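Local coordinates for protein extracellular ligand-binding receptor (Sphaerobacter thermophilus, PDB 4ZPJ) that probably binds a small ligand outside the cell as the substrate-binding component of an ABC transporter, as in other leucine-binding protein relatives, at residues Val288-Leu293 with Tyr309-Asp314; Glu320-Phe325 with Ile332-Val337. One frame throughout, in Å; residues are numbered along the deposited sequence.

In the fold
Contact 1 and contact 2 follow one another along the chain, the first closing before the second opens. Their centres lie about 9 Å apart, on the same side of the chain's centre. Contact 1 joins the loop after strand 281-283 to the loop that runs from strand 304-307 into helix 316-328. Contact 2 then sets that helix against the lead-in to helix 336-354. The two touch directly: Asp289 OD1 lies 3.1 Å from Leu336 N, a probable hydrogen bond, and Tyr312 OH packs against Leu333 CD1. Here the chain leaves the lobe of the four-stranded parallel sheet, consistent with the crossover region of a two-lobed periplasmic binding protein fold.

Contact 1. Residues Val288-Leu293 with Tyr309-Asp314; sequences VDQSIL and YTAYND
Gln290 meets Ala311 and Tyr312 in a small, water-bridged surface contact between two loops. One loop follows strand 281-283 and leads into helix 293-296. The other links strand 304-307 to helix 316-328. No direct hydrogen bond crosses between them. Gln290 OE1 approaches the edge of the Tyr312 ring near its plane, 4.2 Å from CE2. The amide and ring planes are 37° apart. The Gln290 side chain starts with CG anti to the backbone N (chi1 -172°) and then turns about the CB-CG bond, which brings OE1 to the two waters and the Tyr312 edge.

Two waters give OE1 its polar link. Each donates to it, one at 2.7 Å from Gln290 OE1. That water also donates to Thr310 OG1, while the other accepts from Ala311 N at 2.8 Å. Each loop is shaped by its own turn. Asp289 OD2 accepts from Ser291 N in an Asx turn and also takes a 2.6 Å bond from Ser291 OG. Two donors therefore grip this one oxygen. Thr310 OG1 accepts from Tyr312 N in an ST turn, with an N-H...O angle of 168°. A type I beta turn spans Thr310 to Asn313. Around the contact, Asn409 bonds to both loops: its ND2 to Val288 O and its O to Thr310 OG1. Tyr312 also rests on Ala408 of strand 407-418.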
loop_
_atom_site.group_PDB
_atom_site.type_symbol
_atom_site.label_atom_id
_atom_site.label_comp_id
_atom_site.label_asym_id
_atom_site.label_seq_id
_atom_site.Cartn_x
_atom_site.Cartn_y
_atom_site.Cartn_z
ATOM N N VAL A 288 -0.035 -11.495 -3.142
ATOM C CA VAL A 288 -0.954 -12.443 -2.509
ATOM C C VAL A 288 -2.115 -11.710 -1.801
ATOM O O VAL A 288 -2.722 -12.211 -0.843
ATOM C CB VAL A 288 -0.216 -13.405 -1.549
ATOM C CG1 VAL A 288 0.714 -14.310 -2.338
ATOM C CG2 VAL A 288 0.540 -12.657 -0.465
ATOM N N ASP A 289 -2.425 -10.512 -2.274
ATOM C CA ASP A 289 -3.516 -9.725 -1.728
ATOM C C ASP A 289 -4.822 -10.500 -1.811
ATOM O O ASP A 289 -5.058 -11.271 -2.755
ATOM C CB ASP A 289 -3.682 -8.406 -2.495
ATOM C CG ASP A 289 -4.794 -7.483 -1.870
ATOM O OD1 ASP A 289 -4.640 -7.091 -0.697
ATOM O OD2 ASP A 289 -5.813 -7.179 -2.530
ATOM N N GLN A 290 -5.672 -10.240 -0.820
ATOM C CA GLN A 290 -6.973 -10.822 -0.634
ATOM C C GLN A 290 -7.811 -10.853 -1.882
ATOM O O GLN A 290 -8.469 -11.818 -2.136
ATOM C CB GLN A 290 -7.769 -9.936 0.356
ATOM C CG GLN A 290 -9.086 -10.566 0.773
ATOM C CD GLN A 290 -8.832 -11.720 1.707
ATOM O OE1 GLN A 290 -8.030 -11.592 2.649
ATOM N NE2 GLN A 290 -9.477 -12.846 1.458
ATOM N N SER A 291 -7.801 -9.780 -2.642
ATOM C CA SER A 291 -8.595 -9.734 -3.869
ATOM C C SER A 291 -8.209 -10.797 -4.876
ATOM O O SER A 291 -9.031 -11.167 -5.710
ATOM C CB SER A 291 -8.476 -8.382 -4.536
ATOM O OG SER A 291 -7.113 -8.004 -4.612
ATOM N N ILE A 292 -6.974 -11.291 -4.845
ATOM C CA ILE A 292 -6.602 -12.258 -5.885
ATOM C C ILE A 292 -6.195 -13.591 -5.315
ATOM O O ILE A 292 -5.845 -14.493 -6.061
ATOM C CB ILE A 292 -5.505 -11.715 -6.793
ATOM C CG1 ILE A 292 -4.293 -11.234 -5.982
ATOM C CG2 ILE A 292 -6.044 -10.544 -7.588
ATOM C CD1 ILE A 292 -3.069 -10.960 -6.827
ATOM N N LEU A 293 -6.267 -13.704 -3.996
ATOM C CA LEU A 293 -5.877 -14.902 -3.283
ATOM C C LEU A 293 -6.669 -16.112 -3.713
ATOM O O LEU A 293 -6.100 -17.144 -3.988
ATOM C CB LEU A 293 -5.958 -14.685 -1.773
ATOM C CG LEU A 293 -5.036 -15.576 -0.951
ATOM C CD1 LEU A 293 -3.665 -15.800 -1.592
ATOM C CD2 LEU A 293 -4.870 -15.018 0.436
ATOM N N TYR A 309 -1.460 -5.330 5.709
ATOM C CA TYR A 309 -2.728 -5.682 6.352
ATOM C C TYR A 309 -3.232 -6.995 5.825
ATOM O O TYR A 309 -3.082 -7.275 4.643
ATOM C CB TYR A 309 -3.846 -4.621 6.139
ATOM C CG TYR A 309 -5.114 -4.991 6.930
ATOM C CD1 TYR A 309 -5.110 -5.044 8.304
ATOM C CD2 TYR A 309 -6.259 -5.359 6.294
ATOM C CE1 TYR A 309 -6.225 -5.465 9.023
ATOM C CE2 TYR A 309 -7.375 -5.773 6.993
ATOM C CZ TYR A 309 -7.356 -5.842 8.344
ATOM O OH TYR A 309 -8.513 -6.254 9.034
ATOM N N THR A 310 -3.852 -7.773 6.711
ATOM C CA THR A 310 -4.667 -8.915 6.335
ATOM C C THR A 310 -5.858 -8.902 7.269
ATOM O O THR A 310 -5.691 -8.625 8.447
ATOM C CB THR A 310 -3.907 -10.246 6.553
ATOM O OG1 THR A 310 -4.785 -11.347 6.437
ATOM C CG2 THR A 310 -3.185 -10.297 7.979
ATOM N N ALA A 311 -7.040 -9.239 6.717
ATOM C CA ALA A 311 -8.270 -9.428 7.422
ATOM C C ALA A 311 -8.244 -10.510 8.529
ATOM O O ALA A 311 -9.120 -10.535 9.447
ATOM C CB ALA A 311 -9.360 -9.684 6.409
ATOM N N TYR A 312 -7.230 -11.371 8.503
ATOM C CA TYR A 312 -7.079 -12.395 9.563
ATOM C C TYR A 312 -6.210 -11.949 10.724
ATOM O O TYR A 312 -5.798 -12.783 11.530
ATOM C CB TYR A 312 -6.582 -13.732 8.977
ATOM C CG TYR A 312 -7.634 -14.289 8.006
ATOM C CD1 TYR A 312 -8.712 -15.109 8.453
ATOM C CD2 TYR A 312 -7.654 -13.857 6.701
ATOM C CE1 TYR A 312 -9.701 -15.528 7.560
ATOM C CE2 TYR A 312 -8.628 -14.277 5.804
ATOM C CZ TYR A 312 -9.656 -15.097 6.237
ATOM O OH TYR A 312 -10.584 -15.447 5.299
ATOM N N ASN A 313 -5.944 -10.644 10.846
ATOM C CA ASN A 313 -5.105 -10.193 11.924
ATOM C C ASN A 313 -5.899 -10.405 13.216
ATOM O O ASN A 313 -7.113 -10.174 13.240
ATOM C CB ASN A 313 -4.708 -8.744 11.721
ATOM C CG ASN A 313 -3.599 -8.296 12.633
ATOM O OD1 ASN A 313 -2.840 -9.101 13.163
ATOM N ND2 ASN A 313 -3.515 -6.999 12.844
ATOM N N ASP A 314 -5.230 -10.862 14.276
ATOM C CA ASP A 314 -5.969 -11.363 15.427
ATOM C C ASP A 314 -6.016 -10.299 16.495
ATOM O O ASP A 314 -5.677 -10.543 17.642
ATOM C CB ASP A 314 -5.372 -12.712 15.972
ATOM C CG ASP A 314 -3.878 -12.605 16.443
ATOM O OD1 ASP A 314 -3.187 -11.648 15.973
ATOM O OD2 ASP A 314 -3.353 -13.516 17.206
HETATM O O HOH W 1 -7.083 -9.070 3.921
HETATM O O HOH W 2 -5.814 -12.601 3.841
#

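Contact 2. Residues Glu320-Phe325 with Ile332-Val337; sequences EFVEAF and ILPGLV. With ZN (zinc ion), chain K.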
loop_
_atom_site.group_PDB
_atom_site.type_symbol
_atom_site.label_atom_id
_atom_site.label_comp_id
_atom_site.label_asym_id
_atom_site.label_seq_id
_atom_site.Cartn_x
_atom_site.Cartn_y
_atom_site.Cartn_z
ATOM N N GLU A 320 -12.999 -5.426 14.434
ATOM C CA GLU A 320 -13.947 -4.357 14.276
ATOM C C GLU A 320 -13.995 -3.801 12.816
ATOM O O GLU A 320 -15.027 -3.745 12.225
ATOM C CB GLU A 320 -13.582 -3.272 15.266
ATOM C CG GLU A 320 -14.343 -1.956 15.197
ATOM C CD GLU A 320 -13.852 -0.999 16.274
ATOM O OE1 GLU A 320 -13.462 -1.475 17.369
ATOM O OE2 GLU A 320 -13.800 0.213 16.029
ATOM N N PHE A 321 -12.860 -3.552 12.192
ATOM C CA PHE A 321 -12.815 -3.120 10.779
ATOM C C PHE A 321 -13.330 -4.174 9.823
ATOM O O PHE A 321 -14.090 -3.855 8.937
ATOM C CB PHE A 321 -11.401 -2.724 10.456
ATOM C CG PHE A 321 -11.115 -2.484 9.014
ATOM C CD1 PHE A 321 -11.684 -1.418 8.360
ATOM C CD2 PHE A 321 -10.185 -3.222 8.378
ATOM C CE1 PHE A 321 -11.378 -1.146 7.039
ATOM C CE2 PHE A 321 -9.851 -2.989 7.084
ATOM C CZ PHE A 321 -10.466 -1.946 6.399
ATOM N N VAL A 322 -13.012 -5.444 10.046
ATOM C CA VAL A 322 -13.561 -6.524 9.191
ATOM C C VAL A 322 -15.089 -6.607 9.335
ATOM O O VAL A 322 -15.825 -6.761 8.337
ATOM C CB VAL A 322 -12.964 -7.896 9.517
ATOM C CG1 VAL A 322 -13.571 -8.972 8.657
ATOM C CG2 VAL A 322 -11.467 -7.905 9.252
ATOM N N GLU A 323 -15.576 -6.507 10.570
ATOM C CA GLU A 323 -17.033 -6.582 10.785
ATOM C C GLU A 323 -17.779 -5.451 10.122
ATOM O O GLU A 323 -18.783 -5.689 9.476
ATOM C CB GLU A 323 -17.377 -6.557 12.262
ATOM C CG GLU A 323 -17.238 -7.931 12.831
ATOM C CD GLU A 323 -17.145 -7.928 14.331
ATOM O OE1 GLU A 323 -17.439 -6.870 14.975
ATOM O OE2 GLU A 323 -16.769 -9.010 14.837
ATOM N N ALA A 324 -17.288 -4.224 10.295
ATOM C CA ALA A 324 -17.941 -3.083 9.700
ATOM C C ALA A 324 -17.788 -3.101 8.171
ATOM O O ALA A 324 -18.686 -2.661 7.411
ATOM C CB ALA A 324 -17.397 -1.801 10.310
ATOM N N PHE A 325 -16.699 -3.687 7.696
ATOM C CA PHE A 325 -16.481 -3.736 6.266
ATOM C C PHE A 325 -17.412 -4.761 5.648
ATOM O O PHE A 325 -18.155 -4.453 4.725
ATOM C CB PHE A 325 -15.030 -4.030 5.919
ATOM C CG PHE A 325 -14.726 -3.886 4.459
ATOM C CD1 PHE A 325 -14.345 -2.679 3.934
ATOM C CD2 PHE A 325 -14.874 -4.959 3.602
ATOM C CE1 PHE A 325 -14.073 -2.561 2.593
ATOM C CE2 PHE A 325 -14.613 -4.840 2.255
ATOM C CZ PHE A 325 -14.207 -3.643 1.756
ATOM N N ILE A 332 -17.802 -9.559 1.870
ATOM C CA ILE A 332 -16.512 -9.483 1.230
ATOM C C ILE A 332 -15.462 -8.911 2.214
ATOM O O ILE A 332 -15.720 -7.970 2.973
ATOM C CB ILE A 332 -16.560 -8.690 -0.083
ATOM C CG1 ILE A 332 -17.503 -9.390 -1.090
ATOM C CG2 ILE A 332 -15.173 -8.597 -0.704
ATOM C CD1 ILE A 332 -17.937 -8.482 -2.218
ATOM N N LEU A 333 -14.289 -9.513 2.214
ATOM C CA LEU A 333 -13.246 -9.154 3.180
ATOM C C LEU A 333 -12.458 -7.976 2.605
ATOM O O LEU A 333 -12.227 -7.924 1.417
ATOM C CB LEU A 333 -12.323 -10.376 3.462
ATOM C CG LEU A 333 -12.874 -11.556 4.279
ATOM C CD1 LEU A 333 -11.842 -12.617 4.600
ATOM C CD2 LEU A 333 -13.459 -11.124 5.587
ATOM N N PRO A 334 -12.044 -7.029 3.455
ATOM C CA PRO A 334 -11.186 -5.955 2.998
ATOM C C PRO A 334 -9.772 -6.411 2.748
ATOM O O PRO A 334 -9.269 -7.285 3.458
ATOM C CB PRO A 334 -11.195 -4.984 4.174
ATOM C CG PRO A 334 -11.338 -5.860 5.348
ATOM C CD PRO A 334 -12.247 -6.980 4.911
ATOM N N GLY A 335 -9.152 -5.820 1.740
ATOM C CA GLY A 335 -7.766 -6.025 1.472
ATOM C C GLY A 335 -6.934 -4.787 1.664
ATOM O O GLY A 335 -7.273 -3.903 2.454
ATOM N N LEU A 336 -5.848 -4.720 0.892
ATOM C CA LEU A 336 -4.792 -3.758 1.112
ATOM C C LEU A 336 -5.214 -2.331 0.833
ATOM O O LEU A 336 -4.928 -1.408 1.619
ATOM C CB LEU A 336 -3.642 -4.100 0.150
ATOM C CG LEU A 336 -2.395 -4.560 0.870
ATOM C CD1 LEU A 336 -1.602 -5.569 0.059
ATOM C CD2 LEU A 336 -1.605 -3.281 1.131
ATOM N N VAL A 337 -5.804 -2.160 -0.347
ATOM C CA VAL A 337 -6.304 -0.887 -0.769
ATOM C C VAL A 337 -7.487 -0.375 0.079
ATOM O O VAL A 337 -7.644 0.819 0.241
ATOM C CB VAL A 337 -6.657 -0.881 -2.282
ATOM C CG1 VAL A 337 -5.385 -1.112 -3.092
ATOM C CG2 VAL A 337 -7.711 -1.958 -2.616
HETATM ZN ZN ZN K . -11.813 0.865 17.397
HETATM O O HOH W 3 -12.087 2.897 16.028
#
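Pro334 is the bump of this contact, and the Phe325 and Phe321 rings of helix 316-328 form the hollow that takes it. Its CB sits over the centre of the Phe325 face, 3.7 Å from the ring centroid and 10° off the normal, a CH-pi contact. The proline CD reaches Phe325 CD2 at 3.6 Å. CG, at the tip of the proline ring, lies 3.7 Å from Phe321 CE2. The proline thus nests in the corner made by two rings one helical turn apart. A trans first torsion (chi1 -171°) lays the Phe325 ring against the proline. Ile332 O lies in the plane of this ring at its edge, 3.2 Å from Phe325 CD2.

Beside this corner, Val322 CG1 meets Leu333 CD2 at 3.8 Å, and Val322 CG2 touches Pro334 more loosely. An alanine in place of Phe325 would probably leave Pro334 without the ring face it rests on and open a gap beside it. His329 also meets the Phe325 ring, and Tyr342 meets that of Phe321.

At the start of the segment, Glu320 extends to a zinc ion, with OE2 2.5 Å from the metal; Glu317 and a water also bind it. Gly335 takes the N-cap position of helix 336-354. The arrangement is a short loop joining two consecutive helices, with a proline just before the N-cap of the second packed on aromatic rings of the first.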